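PDB 6GYE: nicotinamide-nucleotide adenylyltransferase NadR family / Ribosylnicotinamide kinase from Lactococcus lactis subsp. cremoris, which probably phosphorylates nicotinamide riboside to nicotinamide mononucleotide, and may also adenylylate that product on the route to NAD+. Local coordinates for residues A[181-186]-A[294-299]; A[209-214]-A[258-263]; A[264-269]-A[280-285]. All coordinates share one frame; numbering follows the deposited sequence.

All three contacts lie in the P-loop kinase part of the chain. Interaction 1 is the sheet core: neighbouring parallel strands joined by backbone hydrogen bonds and aliphatic side chains. Interaction 2 lies at the C-terminal end of the next strand, 255-259, where buried acidic groups and waters replace much of the apolar packing beside the bound sulfate. The two touch directly, Leu-258 being bonded through its backbone to Val-183 and Val-185. Interaction 3, a helix-helix contact beside the sheet, combines a salt bridge with an aromatic face; it is buried, but Thr-265 and Glu-282 in it are partly exposed. It shares helix 262-272 with interaction 2, and Val-264 packs on Met-186 of interaction 1.

Interaction 1 of 3, residues A[181-186]-A[294-299]; sequences KVVTVM and MDLILV
From Val-183/Leu-296 to Met-186/Val-299 the two strands pair in parallel register, their axes 4.7 Å apart at closest and inclined by 20°. Amides and carbonyls alternate between the strands: Thr-184 N donates to Leu-296 O, Leu-298 N to Thr-184 O, and Met-186 N to Leu-298 O at 2.8 Å. The N-terminal end of the pairing is held differently. Val-182 O accepts from both Asp-295 N and Leu-296 N, while Asp-295 returns a bond through its side chain, OD2 taking Val-182 N at 2.8 Å with its anti lone pair. The Lys-181 side chain crosses that of Asp-295 at about a right angle, its CD 3.7 Å from Asp-295 CG.

Side chains alternate between the faces. On one, Val-183 CG1, anti to the backbone N (chi1 -180°), touches both Leu-296 CD2 and Leu-298 CD1, each at 3.9 Å. On the other, the extended Met-186 chain lays SD 3.7 Å from Ile-297 CG2 and meets Met-294 tip to tip. Thr-184 OG1 is buried without a polar partner in the model, resting against Met-294 SD at 3.4 Å.

Helix 193-203 packs on the Val-185 and Leu-298 face, and helix 320-333 on that of Met-186 and Val-299. A parallel sheet between helices, whose strand 181-187 leads into a Walker A-like loop, is the core of a P-loop NTPase.

Interaction 2 of 3, residues A[209-214]-A[258-263]; sequences SEEYAR and LDTDAI. With NNR (Nicotinamide riboside), chain I; SO4 (sulfate ion), chain F.
Ser-209 and Glu-211 meet Leu-258, Asp-259 and Thr-260 in a buried, largely polar contact between the loop leading into helix 212-220 and the C-terminal end of edge strand 255-259. One direct hydrogen bond joins the segments: Asp-259 N donates to Ser-209 OG at 3.0 Å, nearly straight at 163°. That hydroxyl is also bonded to Asn-243 OD1, so two partners fix its rotation.

The CB of Asp-259 points toward the loop, 3.4 Å from Ser-209 O. A chi1 of -164° then sets its carboxylate beside Glu-211, OD2 3.9 Å from Glu-211 CB. Two waters join its OD2 to Glu-210 OE1; the second also accepts from Glu-211 N at 2.8 Å. With OD1 paired to Lys-193 and OD2 bonded to Thr-194, Asp-259 is placed much like a Walker B aspartate beside the Walker A-like loop of a P-loop kinase. Glu-210 has a second partner of its own, Arg-198, at OE2.

Glu-211 reaches past Thr-260 in an extended chain, OE1 lying 3.7 Å from Thr-260 CG2, and its OE2 forms a salt bridge with Arg-214 NH2 at 3.3 Å. The same NH2 makes weak bonds to a sulfate, held also by backbone amides from Ser-190 to Lys-193, probably where a nucleotide phosphate would sit. Leu-258 keeps CD2 by Ser-209 OG, while its other branch, CD1, comes 3.3 Å from N7 of the bound nicotinamide riboside.

Interaction 3 of 3, residues A[264-269]-A[280-285]; sequences VTRVYA and QLEPLF
Arg-266 lies over the Phe-285 ring and continues past it to Glu-282. CG stands 3.7 Å from the ring centroid and only 4° off the ring normal, which makes a CH-pi contact over the centre of the face. With chi1 at -167° CG swings to the side opposite the backbone N, and the fully extended run to NE carries the chain across the ring. Its guanidinium is turned nearly perpendicular to the ring, at 87°, and leads beyond it instead of stacking.

There Glu-282 is gripped side-on: NE bonds OE1 at 2.9 Å and NH2 bonds OE2 at 2.8 Å. Both oxygens lie close to the guanidinium plane and are approached on their syn sides, though from out of the carboxylate plane. Ala-269 CB approaches the ring obliquely, 3.8 Å from Phe-285 CZ.

The helices run antiparallel, and their segment axes come no nearer than 11.3 Å; the Phe-285 ring spans the gap to the Arg-266 backbone, its CE1 3.4 Å from Arg-266 CA. Arg-266 NH1 has a further salt bridge to Glu-333 at the end of helix 320-333. A leucine here would keep carbon near the Phe-285 face, but would probably leave the carboxylates of Glu-282 and Glu-333 without their shared cationic mate. Phe-285 also touches Ile-236 of helix 229-247, so the pair joins helices 262-272 and 275-290 to two neighbours just ahead of strand 296-300.

Interaction 1 of 3, residues A[181-186]-A[294-299]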
loop_
_atom_site.group_PDB
_atom_site.type_symbol
_atom_site.label_atom_id
_atom_site.label_comp_id
_atom_site.label_asym_id
_atom_site.label_seq_id
_atom_site.Cartn_x
_atom_site.Cartn_y
_atom_site.Cartn_z
ATOM N N LYS A 181 -3.522 4.864 5.368
ATOM C CA LYS A 181 -3.316 6.283 5.622
ATOM C C LYS A 181 -2.014 6.492 6.393
ATOM O O LYS A 181 -1.675 5.710 7.288
ATOM C CB LYS A 181 -4.501 6.839 6.408
ATOM C CG LYS A 181 -5.806 6.998 5.581
ATOM C CD LYS A 181 -5.774 8.242 4.757
ATOM C CE LYS A 181 -7.099 8.495 4.018
ATOM N NZ LYS A 181 -7.374 7.361 3.101
ATOM N N VAL A 182 -1.298 7.566 6.077
ATOM C CA VAL A 182 0.030 7.800 6.646
ATOM C C VAL A 182 0.105 9.246 7.135
ATOM O O VAL A 182 -0.113 10.182 6.356
ATOM C CB VAL A 182 1.146 7.502 5.625
ATOM C CG1 VAL A 182 2.540 7.802 6.201
ATOM C CG2 VAL A 182 1.072 6.045 5.139
ATOM N N VAL A 183 0.410 9.421 8.420
ATOM C CA VAL A 183 0.625 10.723 9.049
ATOM C C VAL A 183 2.087 10.810 9.456
ATOM O O VAL A 183 2.567 9.963 10.218
ATOM C CB VAL A 183 -0.264 10.896 10.293
ATOM C CG1 VAL A 183 -0.036 12.262 10.933
ATOM C CG2 VAL A 183 -1.706 10.664 9.961
ATOM N N THR A 184 2.783 11.846 8.995
ATOM C CA THR A 184 4.197 12.027 9.302
ATOM C C THR A 184 4.384 13.300 10.112
ATOM O O THR A 184 3.849 14.351 9.750
ATOM C CB THR A 184 5.037 12.093 8.021
ATOM O OG1 THR A 184 4.844 10.899 7.254
ATOM C CG2 THR A 184 6.518 12.226 8.369
ATOM N N VAL A 185 5.143 13.212 11.194
ATOM C CA VAL A 185 5.424 14.368 12.042
ATOM C C VAL A 185 6.836 14.863 11.751
ATOM O O VAL A 185 7.774 14.068 11.636
ATOM C CB VAL A 185 5.252 14.017 13.533
ATOM C CG1 VAL A 185 5.591 15.213 14.388
ATOM C CG2 VAL A 185 3.833 13.522 13.810
ATOM N N MET A 186 6.989 16.172 11.631
ATOM C CA MET A 186 8.255 16.804 11.277
ATOM C C MET A 186 8.529 17.983 12.207
ATOM O O MET A 186 7.607 18.704 12.604
ATOM C CB MET A 186 8.243 17.288 9.807
ATOM C CG MET A 186 7.972 16.193 8.763
ATOM S SD MET A 186 8.150 16.833 7.069
ATOM C CE MET A 186 7.693 15.382 6.104
ATOM N N MET A 294 2.473 10.193 1.826
ATOM C CA MET A 294 1.999 10.882 3.019
ATOM C C MET A 294 0.631 11.492 2.763
ATOM O O MET A 294 0.406 12.123 1.725
ATOM C CB MET A 294 2.993 11.957 3.457
ATOM C CG MET A 294 4.287 11.341 3.975
ATOM S SD MET A 294 5.559 12.544 4.331
ATOM C CE MET A 294 6.007 13.082 2.687
ATOM N N ASP A 295 -0.282 11.299 3.711
ATOM C CA ASP A 295 -1.601 11.903 3.611
ATOM C C ASP A 295 -1.702 13.175 4.423
ATOM O O ASP A 295 -2.430 14.091 4.040
ATOM C CB ASP A 295 -2.688 10.918 4.075
ATOM C CG ASP A 295 -2.728 9.659 3.233
ATOM O OD1 ASP A 295 -3.253 9.704 2.099
ATOM O OD2 ASP A 295 -2.207 8.618 3.689
ATOM N N LEU A 296 -0.948 13.260 5.510
ATOM C CA LEU A 296 -0.997 14.403 6.407
ATOM C C LEU A 296 0.396 14.591 6.976
ATOM O O LEU A 296 1.000 13.618 7.430
ATOM C CB LEU A 296 -2.003 14.178 7.540
ATOM C CG LEU A 296 -1.906 15.221 8.654
ATOM C CD1 LEU A 296 -2.282 16.601 8.095
ATOM C CD2 LEU A 296 -2.770 14.848 9.860
ATOM N N ILE A 297 0.893 15.826 6.943
ATOM C CA ILE A 297 2.204 16.185 7.461
ATOM C C ILE A 297 2.008 17.207 8.578
ATOM O O ILE A 297 1.577 18.341 8.328
ATOM C CB ILE A 297 3.112 16.737 6.353
ATOM C CG1 ILE A 297 3.368 15.654 5.298
ATOM C CG2 ILE A 297 4.438 17.247 6.931
ATOM C CD1 ILE A 297 3.908 16.205 3.966
ATOM N N LEU A 298 2.332 16.817 9.802
ATOM C CA LEU A 298 2.225 17.686 10.969
ATOM C C LEU A 298 3.585 18.312 11.261
ATOM O O LEU A 298 4.549 17.596 11.544
ATOM C CB LEU A 298 1.745 16.894 12.187
ATOM C CG LEU A 298 0.316 16.366 12.062
ATOM C CD1 LEU A 298 -0.016 15.420 13.177
ATOM C CD2 LEU A 298 -0.675 17.509 12.044
ATOM N N VAL A 299 3.661 19.640 11.216
ATOM C CA VAL A 299 4.911 20.356 11.438
ATOM C C VAL A 299 4.832 21.031 12.797
ATOM O O VAL A 299 3.903 21.806 13.051
ATOM C CB VAL A 299 5.177 21.388 10.330
ATOM C CG1 VAL A 299 6.388 22.239 10.674
ATOM C CG2 VAL A 299 5.373 20.685 8.989
#

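Interaction 2 of 3, residues A[209-214]-A[258-263]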
loop_
_atom_site.group_PDB
_atom_site.type_symbol
_atom_site.label_atom_id
_atom_site.label_comp_id
_atom_site.label_asym_id
_atom_site.label_seq_id
_atom_site.Cartn_x
_atom_site.Cartn_y
_atom_site.Cartn_z
ATOM N N SER A 209 6.313 4.778 14.188
ATOM C CA SER A 209 7.746 4.565 14.136
ATOM C C SER A 209 8.450 5.498 15.117
ATOM O O SER A 209 7.879 6.477 15.601
ATOM C CB SER A 209 8.268 4.803 12.718
ATOM O OG SER A 209 8.142 6.175 12.406
ATOM N N GLU A 210 9.726 5.213 15.356
ATOM C CA GLU A 210 10.588 6.064 16.164
ATOM C C GLU A 210 11.510 6.844 15.243
ATOM O O GLU A 210 11.632 6.550 14.049
ATOM C CB GLU A 210 11.433 5.247 17.155
ATOM C CG GLU A 210 10.678 4.409 18.185
ATOM C CD GLU A 210 10.024 5.229 19.300
ATOM O OE1 GLU A 210 10.127 6.476 19.293
ATOM O OE2 GLU A 210 9.402 4.612 20.196
ATOM N N GLU A 211 12.145 7.869 15.799
ATOM C CA GLU A 211 13.114 8.648 15.035
ATOM C C GLU A 211 14.409 7.841 14.938
ATOM O O GLU A 211 15.105 7.643 15.939
ATOM C CB GLU A 211 13.356 10.017 15.669
ATOM C CG GLU A 211 14.222 10.907 14.766
ATOM C CD GLU A 211 14.547 12.265 15.372
ATOM O OE1 GLU A 211 14.547 13.282 14.629
ATOM O OE2 GLU A 211 14.830 12.306 16.585
ATOM N N TYR A 212 14.748 7.389 13.732
ATOM C CA TYR A 212 15.886 6.489 13.590
ATOM C C TYR A 212 17.181 7.173 14.024
ATOM O O TYR A 212 18.062 6.533 14.615
ATOM C CB TYR A 212 15.975 5.988 12.138
ATOM C CG TYR A 212 17.173 5.091 11.866
ATOM C CD1 TYR A 212 17.154 3.752 12.235
ATOM C CD2 TYR A 212 18.343 5.593 11.284
ATOM C CE1 TYR A 212 18.246 2.923 12.016
ATOM C CE2 TYR A 212 19.451 4.762 11.054
ATOM C CZ TYR A 212 19.393 3.425 11.431
ATOM O OH TYR A 212 20.466 2.574 11.233
ATOM N N ALA A 213 17.304 8.479 13.757
ATOM C CA ALA A 213 18.526 9.206 14.091
ATOM C C ALA A 213 18.890 9.057 15.561
ATOM O O ALA A 213 20.066 8.904 15.905
ATOM C CB ALA A 213 18.389 10.688 13.716
ATOM N N ARG A 214 17.894 9.091 16.442
ATOM C CA ARG A 214 18.167 8.888 17.856
ATOM C C ARG A 214 18.704 7.487 18.119
ATOM O O ARG A 214 19.670 7.320 18.865
ATOM C CB ARG A 214 16.912 9.153 18.678
ATOM C CG ARG A 214 17.049 8.854 20.161
ATOM C CD ARG A 214 15.848 9.412 20.865
ATOM N NE ARG A 214 15.502 10.707 20.275
ATOM C CZ ARG A 214 14.336 11.330 20.429
ATOM N NH1 ARG A 214 13.369 10.774 21.152
ATOM N NH2 ARG A 214 14.142 12.507 19.849
ATOM N N LEU A 258 4.342 8.354 11.561
ATOM C CA LEU A 258 5.770 8.284 11.286
ATOM C C LEU A 258 6.490 9.438 11.972
ATOM O O LEU A 258 6.118 10.601 11.790
ATOM C CB LEU A 258 6.032 8.316 9.778
ATOM C CG LEU A 258 5.369 7.203 8.964
ATOM C CD1 LEU A 258 5.814 7.324 7.504
ATOM C CD2 LEU A 258 5.699 5.797 9.542
ATOM N N ASP A 259 7.551 9.115 12.717
ATOM C CA ASP A 259 8.376 10.114 13.399
ATOM C C ASP A 259 9.523 10.496 12.465
ATOM O O ASP A 259 10.595 9.869 12.461
ATOM C CB ASP A 259 8.889 9.573 14.732
ATOM C CG ASP A 259 9.407 10.681 15.653
ATOM O OD1 ASP A 259 9.563 11.822 15.166
ATOM O OD2 ASP A 259 9.629 10.424 16.860
ATOM N N THR A 260 9.284 11.539 11.659
ATOM C CA THR A 260 10.209 12.097 10.663
ATOM C C THR A 260 10.429 11.165 9.472
ATOM O O THR A 260 9.974 10.016 9.462
ATOM C CB THR A 260 11.578 12.492 11.272
ATOM O OG1 THR A 260 12.400 11.342 11.471
ATOM C CG2 THR A 260 11.423 13.219 12.584
ATOM N N ASP A 261 11.117 11.668 8.455
ATOM C CA ASP A 261 11.244 10.986 7.171
ATOM C C ASP A 261 12.505 11.511 6.474
ATOM O O ASP A 261 13.313 12.214 7.090
ATOM C CB ASP A 261 9.998 11.244 6.323
ATOM C CG ASP A 261 10.009 12.632 5.731
ATOM O OD1 ASP A 261 10.491 13.575 6.408
ATOM O OD2 ASP A 261 9.593 12.770 4.570
ATOM N N ALA A 262 12.635 11.239 5.167
ATOM C CA ALA A 262 13.851 11.649 4.463
ATOM C C ALA A 262 13.916 13.161 4.258
ATOM O O ALA A 262 15.017 13.734 4.245
ATOM C CB ALA A 262 13.970 10.915 3.122
ATOM N N ILE A 263 12.767 13.832 4.123
ATOM C CA ILE A 263 12.785 15.290 4.000
ATOM C C ILE A 263 13.413 15.919 5.239
ATOM O O ILE A 263 14.237 16.834 5.145
ATOM C CB ILE A 263 11.366 15.833 3.744
ATOM C CG1 ILE A 263 10.894 15.401 2.362
ATOM C CG2 ILE A 263 11.338 17.356 3.867
ATOM C CD1 ILE A 263 9.623 16.004 1.946
HETATM O O2R NNR I . 7.186 -0.016 2.626
HETATM C C2R NNR I . 6.380 0.858 1.823
HETATM C C3R NNR I . 6.113 0.299 0.431
HETATM O O3R NNR I . 6.732 -0.976 0.216
HETATM C C4R NNR I . 6.677 1.316 -0.549
HETATM C C5R NNR I . 5.594 1.851 -1.475
HETATM O O5R NNR I . 6.158 2.836 -2.349
HETATM O O4R NNR I . 7.240 2.391 0.207
HETATM C C1R NNR I . 7.104 2.179 1.615
HETATM N N1 NNR I . 6.324 3.267 2.207
HETATM C C2 NNR I . 6.954 4.251 2.864
HETATM C C6 NNR I . 4.990 3.266 2.085
HETATM C C5 NNR I . 4.225 4.287 2.638
HETATM C C4 NNR I . 4.853 5.317 3.323
HETATM C C3 NNR I . 6.237 5.296 3.435
HETATM C C7 NNR I . 6.952 6.391 4.168
HETATM O O7 NNR I . 8.054 6.172 4.642
HETATM N N7 NNR I . 6.361 7.580 4.282
HETATM S S SO4 F . 11.725 15.477 20.143
HETATM O O1 SO4 F . 11.405 15.705 21.556
HETATM O O2 SO4 F . 13.165 15.411 19.931
HETATM O O3 SO4 F . 11.201 14.201 19.672
HETATM O O4 SO4 F . 11.165 16.597 19.401
HETATM O O HOH W 1 8.320 8.101 17.983
HETATM O O HOH W 2 11.535 8.510 18.451
#

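Interaction 3 of 3, residues A[264-269]-A[280-285]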
loop_
_atom_site.group_PDB
_atom_site.type_symbol
_atom_site.label_atom_id
_atom_site.label_comp_id
_atom_site.label_asym_id
_atom_site.label_seq_id
_atom_site.Cartn_x
_atom_site.Cartn_y
_atom_site.Cartn_z
ATOM N N VAL A 264 13.017 15.448 6.422
ATOM C CA VAL A 264 13.620 15.942 7.657
ATOM C C VAL A 264 15.131 15.734 7.631
ATOM O O VAL A 264 15.905 16.656 7.914
ATOM C CB VAL A 264 12.970 15.270 8.880
ATOM C CG1 VAL A 264 13.783 15.543 10.148
ATOM C CG2 VAL A 264 11.547 15.768 9.036
ATOM N N THR A 265 15.578 14.525 7.274
ATOM C CA THR A 265 17.019 14.292 7.181
ATOM C C THR A 265 17.650 15.183 6.124
ATOM O O THR A 265 18.787 15.634 6.295
ATOM C CB THR A 265 17.311 12.831 6.854
ATOM O OG1 THR A 265 16.691 12.000 7.832
ATOM C CG2 THR A 265 18.855 12.542 6.857
ATOM N N ARG A 266 16.917 15.468 5.039
ATOM C CA ARG A 266 17.451 16.322 3.986
ATOM C C ARG A 266 17.606 17.760 4.454
ATOM O O ARG A 266 18.475 18.484 3.958
ATOM C CB ARG A 266 16.558 16.249 2.743
ATOM C CG ARG A 266 17.187 16.855 1.491
ATOM C CD ARG A 266 16.282 16.692 0.258
ATOM N NE ARG A 266 16.868 17.279 -0.953
ATOM C CZ ARG A 266 16.578 18.489 -1.417
ATOM N NH1 ARG A 266 15.703 19.248 -0.778
ATOM N NH2 ARG A 266 17.149 18.940 -2.526
ATOM N N VAL A 267 16.777 18.199 5.391
ATOM C CA VAL A 267 16.959 19.531 5.942
ATOM C C VAL A 267 18.258 19.597 6.737
ATOM O O VAL A 267 19.067 20.516 6.552
ATOM C CB VAL A 267 15.744 19.932 6.792
ATOM C CG1 VAL A 267 16.035 21.228 7.521
ATOM C CG2 VAL A 267 14.486 20.065 5.911
ATOM N N TYR A 268 18.494 18.613 7.617
ATOM C CA TYR A 268 19.746 18.609 8.370
ATOM C C TYR A 268 20.949 18.538 7.442
ATOM O O TYR A 268 21.917 19.292 7.614
ATOM C CB TYR A 268 19.777 17.458 9.371
ATOM C CG TYR A 268 18.892 17.679 10.569
ATOM C CD1 TYR A 268 19.064 18.795 11.386
ATOM C CD2 TYR A 268 17.876 16.778 10.887
ATOM C CE1 TYR A 268 18.241 19.014 12.483
ATOM C CE2 TYR A 268 17.058 16.977 11.999
ATOM C CZ TYR A 268 17.240 18.097 12.787
ATOM O OH TYR A 268 16.429 18.301 13.883
ATOM N N ALA A 269 20.895 17.657 6.437
ATOM C CA ALA A 269 22.011 17.538 5.504
ATOM C C ALA A 269 22.291 18.864 4.808
ATOM O O ALA A 269 23.454 19.282 4.704
ATOM C CB ALA A 269 21.732 16.445 4.470
ATOM N N GLN A 280 26.255 14.856 -3.247
ATOM C CA GLN A 280 26.497 13.439 -3.464
ATOM C C GLN A 280 25.376 12.577 -2.905
ATOM O O GLN A 280 25.194 11.445 -3.365
ATOM C CB GLN A 280 27.825 13.027 -2.852
ATOM C CG GLN A 280 28.355 11.777 -3.471
ATOM C CD GLN A 280 29.518 11.230 -2.712
ATOM O OE1 GLN A 280 30.532 11.916 -2.504
ATOM N NE2 GLN A 280 29.365 9.992 -2.233
ATOM N N LEU A 281 24.637 13.065 -1.904
ATOM C CA LEU A 281 23.502 12.315 -1.369
ATOM C C LEU A 281 22.197 12.580 -2.111
ATOM O O LEU A 281 21.233 11.836 -1.907
ATOM C CB LEU A 281 23.284 12.627 0.116
ATOM C CG LEU A 281 24.398 12.134 1.032
ATOM C CD1 LEU A 281 24.169 12.577 2.466
ATOM C CD2 LEU A 281 24.449 10.635 0.928
ATOM N N GLU A 282 22.148 13.609 -2.955
ATOM C CA GLU A 282 20.902 14.004 -3.610
ATOM C C GLU A 282 20.197 12.861 -4.329
ATOM O O GLU A 282 18.972 12.739 -4.175
ATOM C CB GLU A 282 21.181 15.172 -4.570
ATOM C CG GLU A 282 20.955 16.558 -3.978
ATOM C CD GLU A 282 19.487 16.841 -3.666
ATOM O OE1 GLU A 282 18.940 16.236 -2.713
ATOM O OE2 GLU A 282 18.880 17.670 -4.385
ATOM N N PRO A 283 20.867 12.014 -5.123
ATOM C CA PRO A 283 20.136 10.898 -5.749
ATOM C C PRO A 283 19.436 9.993 -4.751
ATOM O O PRO A 283 18.276 9.627 -4.969
ATOM C CB PRO A 283 21.231 10.159 -6.529
ATOM C CG PRO A 283 22.249 11.209 -6.812
ATOM C CD PRO A 283 22.268 12.066 -5.586
ATOM N N LEU A 284 20.096 9.629 -3.653
ATOM C CA LEU A 284 19.441 8.788 -2.656
ATOM C C LEU A 284 18.281 9.525 -1.982
ATOM O O LEU A 284 17.248 8.915 -1.673
ATOM C CB LEU A 284 20.458 8.300 -1.626
ATOM C CG LEU A 284 19.894 7.494 -0.452
ATOM C CD1 LEU A 284 19.192 6.215 -0.911
ATOM C CD2 LEU A 284 20.975 7.189 0.565
ATOM N N PHE A 285 18.425 10.832 -1.740
ATOM C CA PHE A 285 17.296 11.598 -1.211
ATOM C C PHE A 285 16.106 11.528 -2.156
ATOM O O PHE A 285 14.988 11.212 -1.738
ATOM C CB PHE A 285 17.683 13.063 -0.980
ATOM C CG PHE A 285 18.354 13.331 0.337
ATOM C CD1 PHE A 285 17.720 13.027 1.530
ATOM C CD2 PHE A 285 19.608 13.917 0.377
ATOM C CE1 PHE A 285 18.334 13.282 2.742
ATOM C CE2 PHE A 285 20.223 14.179 1.579
ATOM C CZ PHE A 285 19.591 13.859 2.766
#